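Local coordinates for fibronectin-binding protein (PDB 5A0L) that mediates covalent binding of Streptococcus pyogenes to its host through an internal thioester in this N-terminal domain of a surface adhesin, at residues Phe10-Gly21 with Pro59-Lys70; Ser80-Leu88 with Trp132-Leu140. All blocks are in the same frame, centred on the assembly; numbering follows the deposited sequence.

Interaction 1: Phe10-Gly21 with Pro59-Lys70; sequences FKSPDPDYPWYG and PTYSTTNNFYKK
Ser12 CA sits over the face of the Phe67 ring, 3.6 Å from the ring centroid and only 8° off its normal, a CH-pi contact. Phe10 CB meets Phe67 CZ and Pro13 CD meets Phe67 CE2, each at 3.9 Å. With CG beside the backbone N (chi1 -66°), Phe67 turns to the same sheet face as Tyr20, and their rings sit obliquely. The backbones pair as antiparallel strands, 19-21 with 66-70, two neighbours that help close a six-stranded barrel. Trp19 and Tyr68 form a hydrogen-bonded pair: Trp19 N donates to Tyr68 O (3.0 Å), while the return bond is weak. The aliphatic chain of Lys70 crosses the Trp19 ring, its CD over one face, and sends NZ to Val209 O. Lys69 CB covers a face of Tyr17, 3.9 Å from the ring centroid. At the far end Tyr61 N donates nearly straight (168°) to Tyr20 OH, 3.0 Å away; a water 2.6 Å from Tyr20 OH accepts from Asn65 ND2 and lies within bonding distance of Pro59 O. Another water accepts from Asn66 N and lies near Gly21 O and Asn66 OD1, the latter also taking a bond from Arg58 N.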
loop_
_atom_site.group_PDB
_atom_site.type_symbol
_atom_site.label_atom_id
_atom_site.label_comp_id
_atom_site.label_asym_id
_atom_site.label_seq_id
_atom_site.Cartn_x
_atom_site.Cartn_y
_atom_site.Cartn_z
ATOM N N PHE A 10 8.919 -3.798 19.904
ATOM C CA PHE A 10 10.297 -3.372 19.670
ATOM C C PHE A 10 10.394 -1.889 19.976
ATOM O O PHE A 10 9.562 -1.106 19.544
ATOM C CB PHE A 10 10.719 -3.658 18.214
ATOM C CG PHE A 10 11.028 -5.121 17.946
ATOM C CD1 PHE A 10 10.021 -6.038 17.825
ATOM C CD2 PHE A 10 12.322 -5.561 17.833
ATOM C CE1 PHE A 10 10.288 -7.371 17.609
ATOM C CE2 PHE A 10 12.605 -6.896 17.603
ATOM C CZ PHE A 10 11.579 -7.803 17.506
ATOM N N LYS A 11 11.433 -1.484 20.673
ATOM C CA LYS A 11 11.696 -0.068 20.943
ATOM C C LYS A 11 12.819 0.438 20.032
ATOM O O LYS A 11 13.895 -0.158 19.941
ATOM C CB LYS A 11 12.084 0.161 22.405
ATOM C CG LYS A 11 12.301 1.651 22.720
ATOM C CD LYS A 11 11.990 2.017 24.167
ATOM C CE LYS A 11 12.909 1.317 25.143
ATOM N NZ LYS A 11 14.282 1.891 25.118
ATOM N N SER A 12 12.531 1.516 19.309
ATOM C CA SER A 12 13.512 2.103 18.424
ATOM C C SER A 12 14.696 2.692 19.209
ATOM O O SER A 12 14.501 3.296 20.251
ATOM C CB SER A 12 12.859 3.241 17.645
ATOM O OG SER A 12 13.800 3.847 16.754
ATOM N N PRO A 13 15.910 2.609 18.649
ATOM C CA PRO A 13 16.994 3.380 19.279
ATOM C C PRO A 13 16.862 4.896 19.142
ATOM O O PRO A 13 17.546 5.609 19.855
ATOM C CB PRO A 13 18.252 2.930 18.526
ATOM C CG PRO A 13 17.763 2.365 17.251
ATOM C CD PRO A 13 16.370 1.830 17.498
ATOM N N ASP A 14 15.990 5.368 18.252
ATOM C CA ASP A 14 15.756 6.795 18.075
ATOM C C ASP A 14 14.270 7.080 18.341
ATOM O O ASP A 14 13.400 6.665 17.546
ATOM C CB ASP A 14 16.153 7.207 16.647
ATOM C CG ASP A 14 16.022 8.702 16.410
ATOM O OD1 ASP A 14 15.377 9.404 17.229
ATOM O OD2 ASP A 14 16.591 9.163 15.401
ATOM N N PRO A 15 13.966 7.802 19.424
ATOM C CA PRO A 15 12.563 8.052 19.768
ATOM C C PRO A 15 11.792 8.902 18.770
ATOM O O PRO A 15 10.562 8.910 18.799
ATOM C CB PRO A 15 12.639 8.745 21.135
ATOM C CG PRO A 15 14.032 9.277 21.221
ATOM C CD PRO A 15 14.893 8.328 20.446
ATOM N N ASP A 16 12.504 9.580 17.877
ATOM C CA ASP A 16 11.883 10.325 16.789
ATOM C C ASP A 16 11.328 9.430 15.689
ATOM O O ASP A 16 10.533 9.876 14.873
ATOM C CB ASP A 16 12.898 11.287 16.170
ATOM C CG ASP A 16 13.330 12.386 17.131
ATOM O OD1 ASP A 16 12.661 12.620 18.152
ATOM O OD2 ASP A 16 14.356 13.028 16.838
ATOM N N TYR A 17 11.813 8.185 15.633
ATOM C CA TYR A 17 11.359 7.160 14.687
ATOM C C TYR A 17 10.881 5.949 15.484
ATOM O O TYR A 17 11.528 4.904 15.464
ATOM C CB TYR A 17 12.442 6.771 13.663
ATOM C CG TYR A 17 12.868 7.897 12.720
ATOM C CD1 TYR A 17 13.511 9.052 13.169
ATOM C CD2 TYR A 17 12.544 7.855 11.410
ATOM C CE1 TYR A 17 13.849 10.071 12.291
ATOM C CE2 TYR A 17 12.881 8.868 10.539
ATOM C CZ TYR A 17 13.510 9.976 10.966
ATOM O OH TYR A 17 13.798 10.969 10.025
ATOM N N PRO A 18 9.752 6.076 16.191
ATOM C CA PRO A 18 9.435 5.053 17.195
ATOM C C PRO A 18 8.587 3.870 16.688
ATOM O O PRO A 18 8.439 2.891 17.431
ATOM C CB PRO A 18 8.664 5.857 18.241
ATOM C CG PRO A 18 7.893 6.853 17.400
ATOM C CD PRO A 18 8.888 7.257 16.327
ATOM N N TRP A 19 8.005 3.976 15.487
ATOM C CA TRP A 19 7.128 2.916 14.973
ATOM C C TRP A 19 7.947 1.799 14.374
ATOM O O TRP A 19 8.886 2.046 13.615
ATOM C CB TRP A 19 6.186 3.509 13.898
ATOM C CG TRP A 19 5.134 4.403 14.469
ATOM C CD1 TRP A 19 5.273 5.705 14.839
ATOM C CD2 TRP A 19 3.772 4.051 14.792
ATOM N NE1 TRP A 19 4.097 6.189 15.383
ATOM C CE2 TRP A 19 3.161 5.187 15.350
ATOM C CE3 TRP A 19 2.997 2.885 14.625
ATOM C CZ2 TRP A 19 1.829 5.180 15.771
ATOM C CZ3 TRP A 19 1.698 2.908 15.022
ATOM C CH2 TRP A 19 1.140 4.020 15.618
ATOM N N TYR A 20 7.585 0.557 14.695
ATOM C CA TYR A 20 8.176 -0.626 14.082
ATOM C C TYR A 20 7.356 -0.992 12.836
ATOM O O TYR A 20 6.134 -1.118 12.931
ATOM C CB TYR A 20 8.156 -1.763 15.101
ATOM C CG TYR A 20 8.742 -3.092 14.678
ATOM C CD1 TYR A 20 9.855 -3.203 13.889
ATOM C CD2 TYR A 20 8.132 -4.266 15.081
ATOM C CE1 TYR A 20 10.366 -4.431 13.514
ATOM C CE2 TYR A 20 8.611 -5.498 14.727
ATOM C CZ TYR A 20 9.712 -5.612 13.926
ATOM O OH TYR A 20 10.212 -6.839 13.559
ATOM N N GLY A 21 8.034 -1.132 11.693
ATOM C CA GLY A 21 7.440 -1.564 10.470
ATOM C C GLY A 21 8.015 -2.889 10.058
ATOM O O GLY A 21 9.243 -3.058 10.089
ATOM N N PRO A 59 11.069 -9.220 7.513
ATOM C CA PRO A 59 10.088 -10.010 8.246
ATOM C C PRO A 59 10.092 -9.691 9.725
ATOM O O PRO A 59 11.147 -9.392 10.312
ATOM C CB PRO A 59 10.525 -11.463 7.991
ATOM C CG PRO A 59 11.229 -11.412 6.675
ATOM C CD PRO A 59 11.957 -10.074 6.711
ATOM N N THR A 60 8.952 -9.814 10.367
ATOM C CA THR A 60 8.847 -9.617 11.792
ATOM C C THR A 60 9.873 -10.468 12.546
ATOM O O THR A 60 10.107 -11.635 12.208
ATOM C CB THR A 60 7.449 -9.954 12.306
ATOM O OG1 THR A 60 6.495 -9.661 11.293
ATOM C CG2 THR A 60 7.158 -9.176 13.574
ATOM N N TYR A 61 10.493 -9.843 13.548
ATOM C CA TYR A 61 11.396 -10.558 14.474
ATOM C C TYR A 61 12.767 -10.846 13.850
ATOM O O TYR A 61 13.574 -11.559 14.444
ATOM C CB TYR A 61 10.775 -11.818 15.130
ATOM C CG TYR A 61 9.443 -11.570 15.775
ATOM C CD1 TYR A 61 9.337 -10.874 16.982
ATOM C CD2 TYR A 61 8.282 -12.019 15.174
ATOM C CE1 TYR A 61 8.091 -10.634 17.571
ATOM C CE2 TYR A 61 7.042 -11.791 15.758
ATOM C CZ TYR A 61 6.956 -11.106 16.953
ATOM O OH TYR A 61 5.720 -10.864 17.550
ATOM N N SER A 62 13.053 -10.263 12.693
ATOM C CA SER A 62 14.381 -10.329 12.071
ATOM C C SER A 62 15.436 -9.734 13.001
ATOM O O SER A 62 15.120 -9.018 13.967
ATOM C CB SER A 62 14.438 -9.582 10.713
ATOM O OG SER A 62 13.665 -10.208 9.686
ATOM N N THR A 63 16.696 -10.042 12.703
ATOM C CA THR A 63 17.818 -9.435 13.438
ATOM C C THR A 63 18.091 -7.980 13.071
ATOM O O THR A 63 18.825 -7.313 13.778
ATOM C CB THR A 63 19.123 -10.204 13.221
ATOM O OG1 THR A 63 19.406 -10.320 11.817
ATOM C CG2 THR A 63 19.007 -11.592 13.836
ATOM N N THR A 64 17.518 -7.553 11.948
ATOM C CA THR A 64 17.515 -6.198 11.459
ATOM C C THR A 64 16.066 -5.718 11.537
ATOM O O THR A 64 15.176 -6.384 10.996
ATOM C CB THR A 64 17.924 -6.194 9.955
ATOM O OG1 THR A 64 19.234 -6.774 9.766
ATOM C CG2 THR A 64 17.827 -4.880 9.357
ATOM N N ASN A 65 15.851 -4.592 12.205
ATOM C CA ASN A 65 14.500 -4.035 12.393
ATOM C C ASN A 65 14.371 -2.631 11.802
ATOM O O ASN A 65 15.274 -1.815 11.919
ATOM C CB ASN A 65 14.137 -3.991 13.858
ATOM C CG ASN A 65 14.293 -5.362 14.528
ATOM O OD1 ASN A 65 15.045 -5.491 15.484
ATOM N ND2 ASN A 65 13.719 -6.392 13.941
ATOM N N ASN A 66 13.232 -2.381 11.198
ATOM C CA ASN A 66 12.919 -1.151 10.520
ATOM C C ASN A 66 12.039 -0.263 11.394
ATOM O O ASN A 66 10.943 -0.675 11.785
ATOM C CB ASN A 66 12.247 -1.450 9.191
ATOM C CG ASN A 66 13.071 -2.293 8.291
ATOM O OD1 ASN A 66 12.854 -3.496 8.111
ATOM N ND2 ASN A 66 14.082 -1.671 7.717
ATOM N N PHE A 67 12.511 0.963 11.647
ATOM C CA PHE A 67 11.781 1.931 12.417
ATOM C C PHE A 67 11.401 3.151 11.562
ATOM O O PHE A 67 12.083 3.449 10.576
ATOM C CB PHE A 67 12.569 2.333 13.677
ATOM C CG PHE A 67 12.705 1.187 14.644
ATOM C CD1 PHE A 67 11.624 0.771 15.420
ATOM C CD2 PHE A 67 13.880 0.460 14.717
ATOM C CE1 PHE A 67 11.748 -0.327 16.290
ATOM C CE2 PHE A 67 13.998 -0.624 15.586
ATOM C CZ PHE A 67 12.930 -1.005 16.363
ATOM N N TYR A 68 10.346 3.835 12.001
ATOM C CA TYR A 68 9.676 4.822 11.209
ATOM C C TYR A 68 9.141 5.967 12.058
ATOM O O TYR A 68 8.713 5.786 13.201
ATOM C CB TYR A 68 8.479 4.130 10.514
ATOM C CG TYR A 68 8.854 3.203 9.423
ATOM C CD1 TYR A 68 8.961 3.672 8.115
ATOM C CD2 TYR A 68 9.089 1.832 9.660
ATOM C CE1 TYR A 68 9.344 2.886 7.092
ATOM C CE2 TYR A 68 9.508 1.020 8.613
ATOM C CZ TYR A 68 9.634 1.567 7.307
ATOM O OH TYR A 68 9.980 0.760 6.232
ATOM N N LYS A 69 9.097 7.144 11.409
ATOM C CA LYS A 69 8.417 8.325 11.932
ATOM C C LYS A 69 7.068 8.492 11.224
ATOM O O LYS A 69 7.029 8.434 9.994
ATOM C CB LYS A 69 9.309 9.565 11.686
ATOM C CG LYS A 69 8.664 10.890 12.023
ATOM C CD LYS A 69 9.596 12.048 11.669
ATOM C CE LYS A 69 10.529 12.402 12.746
ATOM N NZ LYS A 69 10.988 13.762 12.348
ATOM N N LYS A 70 6.013 8.719 12.020
ATOM C CA LYS A 70 4.658 8.848 11.446
ATOM C C LYS A 70 4.363 10.315 11.115
ATOM O O LYS A 70 4.504 11.175 11.979
ATOM C CB LYS A 70 3.654 8.300 12.430
ATOM C CG LYS A 70 2.227 8.260 11.884
ATOM C CD LYS A 70 1.247 7.591 12.800
ATOM C CE LYS A 70 0.884 8.392 14.012
ATOM N NZ LYS A 70 -0.104 9.452 13.691
HETATM O O HOH W 1 11.758 -6.924 11.484
HETATM O O HOH W 2 11.482 -4.545 10.255
#

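Interaction 2: Ser80-Leu88 with Trp132-Leu140; sequences SYAANPRVL and WYYSDSAPL
Arg86 lays its guanidinium flat on the ring of Tyr133: the planes are 19° apart and Arg86 CZ stands 3.8 Å from the ring centroid, 20° off the normal, which makes the stack a cation-pi contact. Arg86 NE sits over the middle of the ring, and Ser137 CB lies over the opposite face of the guanidinium, so the group is sandwiched. The Arg86 chain runs extended through chi1 and chi2 and then bends at chi3 (-66°), which brings NE to Tyr133 O at 2.8 Å; the donor meets that oxygen from above the carbonyl plane. A weak bond from Arg86 NH2 to Ala138 O, 3.0 Å, adds a second hold on the planar group, and the two together should limit its rotation. The tyrosine that offers its face is thus also the residue whose carbonyl receives NE.

Beside the stack, Arg86 N donates to Tyr134 O (2.8 Å) and Asn84 N to Ser135 O (3.2 Å), while Ser137 OG returns a bond to Asn84 O at 2.7 Å. Asp136 turns OD2 to Ser135 OG and to Leu52 N, tying in a neighbouring loop. Tyr133, Tyr134 and Ser135 carry carbonyls of the last helical turn, and Asp136 is the first residue to leave helical geometry: the arrangement is a helix C-terminus whose carbonyls are met by N-H groups of a crossing loop, within the thioester domain.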
loop_
_atom_site.group_PDB
_atom_site.type_symbol
_atom_site.label_atom_id
_atom_site.label_comp_id
_atom_site.label_asym_id
_atom_site.label_seq_id
_atom_site.Cartn_x
_atom_site.Cartn_y
_atom_site.Cartn_z
ATOM N N SER A 80 6.477 14.546 -1.585
ATOM C CA SER A 80 7.822 14.629 -1.015
ATOM C C SER A 80 8.432 13.270 -0.711
ATOM O O SER A 80 9.657 13.110 -0.774
ATOM C CB SER A 80 7.779 15.468 0.271
ATOM O OG SER A 80 7.575 16.812 -0.092
ATOM N N TYR A 81 7.603 12.322 -0.279
ATOM C CA TYR A 81 8.095 10.998 0.143
ATOM C C TYR A 81 8.067 9.939 -0.946
ATOM O O TYR A 81 8.497 8.800 -0.698
ATOM C CB TYR A 81 7.369 10.539 1.430
ATOM C CG TYR A 81 7.749 11.416 2.594
ATOM C CD1 TYR A 81 8.992 11.261 3.243
ATOM C CD2 TYR A 81 6.946 12.424 3.047
ATOM C CE1 TYR A 81 9.374 12.106 4.257
ATOM C CE2 TYR A 81 7.312 13.258 4.072
ATOM C CZ TYR A 81 8.529 13.108 4.684
ATOM O OH TYR A 81 8.912 13.944 5.720
ATOM N N ALA A 82 7.509 10.295 -2.113
ATOM C CA ALA A 82 7.504 9.461 -3.306
ATOM C C ALA A 82 8.733 9.747 -4.195
ATOM O O ALA A 82 9.211 10.883 -4.235
ATOM C CB ALA A 82 6.260 9.690 -4.118
ATOM N N ALA A 83 9.144 8.755 -4.981
ATOM C CA ALA A 83 10.294 8.909 -5.876
ATOM C C ALA A 83 9.937 9.498 -7.233
ATOM O O ALA A 83 10.732 10.239 -7.787
ATOM C CB ALA A 83 11.019 7.586 -6.079
ATOM N N ASN A 84 8.772 9.157 -7.771
ATOM C CA ASN A 84 8.374 9.597 -9.098
ATOM C C ASN A 84 6.844 9.642 -9.179
ATOM O O ASN A 84 6.237 8.864 -9.917
ATOM C CB ASN A 84 8.962 8.679 -10.168
ATOM C CG ASN A 84 8.763 9.219 -11.580
ATOM O OD1 ASN A 84 8.528 10.412 -11.779
ATOM N ND2 ASN A 84 8.830 8.343 -12.550
ATOM N N PRO A 85 6.251 10.549 -8.405
ATOM C CA PRO A 85 4.801 10.545 -8.291
ATOM C C PRO A 85 4.134 10.959 -9.591
ATOM O O PRO A 85 4.689 11.789 -10.363
ATOM C CB PRO A 85 4.530 11.539 -7.172
ATOM C CG PRO A 85 5.733 12.448 -7.150
ATOM C CD PRO A 85 6.886 11.553 -7.526
ATOM N N ARG A 86 2.947 10.438 -9.832
ATOM C CA ARG A 86 2.177 10.728 -11.029
ATOM C C ARG A 86 1.335 11.948 -10.753
ATOM O O ARG A 86 0.257 11.859 -10.167
ATOM C CB ARG A 86 1.334 9.513 -11.379
ATOM C CG ARG A 86 0.589 9.632 -12.712
ATOM C CD ARG A 86 -0.281 8.425 -13.003
ATOM N NE ARG A 86 0.509 7.224 -13.202
ATOM C CZ ARG A 86 1.064 6.848 -14.343
ATOM N NH1 ARG A 86 0.986 7.623 -15.431
ATOM N NH2 ARG A 86 1.754 5.714 -14.386
ATOM N N VAL A 87 1.848 13.100 -11.167
ATOM C CA VAL A 87 1.200 14.368 -10.941
ATOM C C VAL A 87 0.851 15.015 -12.279
ATOM O O VAL A 87 1.724 15.201 -13.135
ATOM C CB VAL A 87 2.122 15.273 -10.149
ATOM C CG1 VAL A 87 1.530 16.665 -9.922
ATOM C CG2 VAL A 87 2.511 14.651 -8.835
ATOM N N LEU A 88 -0.413 15.364 -12.446
ATOM C CA LEU A 88 -0.884 16.080 -13.637
ATOM C C LEU A 88 -0.958 17.569 -13.353
ATOM O O LEU A 88 -1.590 17.998 -12.395
ATOM C CB LEU A 88 -2.268 15.585 -14.031
ATOM C CG LEU A 88 -2.916 16.223 -15.258
ATOM C CD1 LEU A 88 -2.142 15.904 -16.533
ATOM C CD2 LEU A 88 -4.362 15.759 -15.394
ATOM N N TRP A 132 1.623 2.047 -6.507
ATOM C CA TRP A 132 2.828 2.308 -7.287
ATOM C C TRP A 132 2.522 3.026 -8.594
ATOM O O TRP A 132 3.379 3.782 -9.095
ATOM C CB TRP A 132 3.578 1.013 -7.530
ATOM C CG TRP A 132 4.303 0.459 -6.342
ATOM C CD1 TRP A 132 4.816 1.151 -5.297
ATOM C CD2 TRP A 132 4.653 -0.907 -6.128
ATOM N NE1 TRP A 132 5.477 0.310 -4.424
ATOM C CE2 TRP A 132 5.377 -0.963 -4.913
ATOM C CE3 TRP A 132 4.405 -2.094 -6.819
ATOM C CZ2 TRP A 132 5.893 -2.161 -4.413
ATOM C CZ3 TRP A 132 4.910 -3.278 -6.313
ATOM C CH2 TRP A 132 5.633 -3.296 -5.119
ATOM N N TYR A 133 1.339 2.831 -9.155
ATOM C CA TYR A 133 0.915 3.619 -10.320
ATOM C C TYR A 133 1.011 5.113 -9.986
ATOM O O TYR A 133 1.413 5.923 -10.857
ATOM C CB TYR A 133 -0.520 3.220 -10.693
ATOM C CG TYR A 133 -1.093 3.952 -11.874
ATOM C CD1 TYR A 133 -0.794 3.542 -13.173
ATOM C CD2 TYR A 133 -1.986 5.012 -11.706
ATOM C CE1 TYR A 133 -1.370 4.203 -14.271
ATOM C CE2 TYR A 133 -2.554 5.671 -12.788
ATOM C CZ TYR A 133 -2.229 5.265 -14.066
ATOM O OH TYR A 133 -2.793 5.923 -15.137
ATOM N N TYR A 134 0.686 5.487 -8.769
ATOM C CA TYR A 134 0.730 6.886 -8.357
ATOM C C TYR A 134 2.036 7.312 -7.705
ATOM O O TYR A 134 2.441 8.465 -7.861
ATOM C CB TYR A 134 -0.464 7.230 -7.463
ATOM C CG TYR A 134 -1.780 7.306 -8.206
ATOM C CD1 TYR A 134 -2.032 8.345 -9.119
ATOM C CD2 TYR A 134 -2.758 6.327 -8.063
ATOM C CE1 TYR A 134 -3.196 8.393 -9.846
ATOM C CE2 TYR A 134 -3.967 6.409 -8.770
ATOM C CZ TYR A 134 -4.169 7.430 -9.676
ATOM O OH TYR A 134 -5.324 7.540 -10.383
ATOM N N SER A 135 2.686 6.462 -6.915
ATOM C CA SER A 135 3.900 6.863 -6.196
ATOM C C SER A 135 5.143 6.859 -7.092
ATOM O O SER A 135 6.078 7.660 -6.851
ATOM C CB SER A 135 4.169 5.941 -4.988
ATOM O OG SER A 135 4.416 4.602 -5.367
ATOM N N ASP A 136 5.184 5.935 -8.041
ATOM C CA ASP A 136 6.346 5.693 -8.887
ATOM C C ASP A 136 6.046 5.786 -10.375
ATOM O O ASP A 136 6.897 5.486 -11.199
ATOM C CB ASP A 136 6.990 4.335 -8.510
ATOM C CG ASP A 136 7.662 4.394 -7.165
ATOM O OD1 ASP A 136 8.837 4.859 -7.126
ATOM O OD2 ASP A 136 7.053 4.044 -6.134
ATOM N N SER A 137 4.822 6.228 -10.698
ATOM C CA SER A 137 4.418 6.312 -12.100
ATOM C C SER A 137 4.649 4.984 -12.811
ATOM O O SER A 137 5.001 4.940 -13.972
ATOM C CB SER A 137 5.080 7.491 -12.819
ATOM O OG SER A 137 4.735 8.704 -12.181
ATOM N N ALA A 138 4.342 3.881 -12.118
ATOM C CA ALA A 138 4.442 2.565 -12.751
ATOM C C ALA A 138 3.420 2.518 -13.893
ATOM O O ALA A 138 2.270 2.860 -13.676
ATOM C CB ALA A 138 4.133 1.450 -11.749
ATOM N N PRO A 139 3.825 2.098 -15.090
ATOM C CA PRO A 139 2.906 2.262 -16.252
ATOM C C PRO A 139 1.572 1.492 -16.295
ATOM O O PRO A 139 0.484 2.008 -16.707
ATOM C CB PRO A 139 3.811 1.879 -17.435
ATOM C CG PRO A 139 5.182 2.125 -16.977
ATOM C CD PRO A 139 5.229 1.933 -15.493
ATOM N N LEU A 140 1.650 0.261 -15.889
ATOM C CA LEU A 140 0.450 -0.639 -15.927
ATOM C C LEU A 140 -0.325 -0.660 -17.289
ATOM O O LEU A 140 -1.552 -0.511 -17.331
ATOM C CB LEU A 140 -0.544 -0.376 -14.757
ATOM C CG LEU A 140 0.082 -0.556 -13.369
ATOM C CD1 LEU A 140 -0.949 -0.234 -12.297
ATOM C CD2 LEU A 140 0.613 -1.975 -13.188
HETATM O O HOH W 3 7.958 6.278 -4.563
HETATM O O HOH W 4 9.731 5.767 -12.141
#

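Overall arrangement
Interactions 1 and 2 lie in series along the chain: strand 66-72, which pairs in interaction 1, is followed by helix 75-81, whose end opens interaction 2. Their centres are 26 Å apart, and the nearest atoms, about 6 Å apart, do not touch. Interaction 1 belongs to the beta-barrel, interaction 2 to the helical part, where the loop after helix 75-81 meets the end of helix 120-135. Strand 191-195 is common ground, touched by Tyr68 and Lys70 from the first and by Tyr81 from the second. A bound zinc ion lies about 6 Å from the side chain of Tyr17, and the side chain of Tyr134 is about 10 Å from a bound zinc ion.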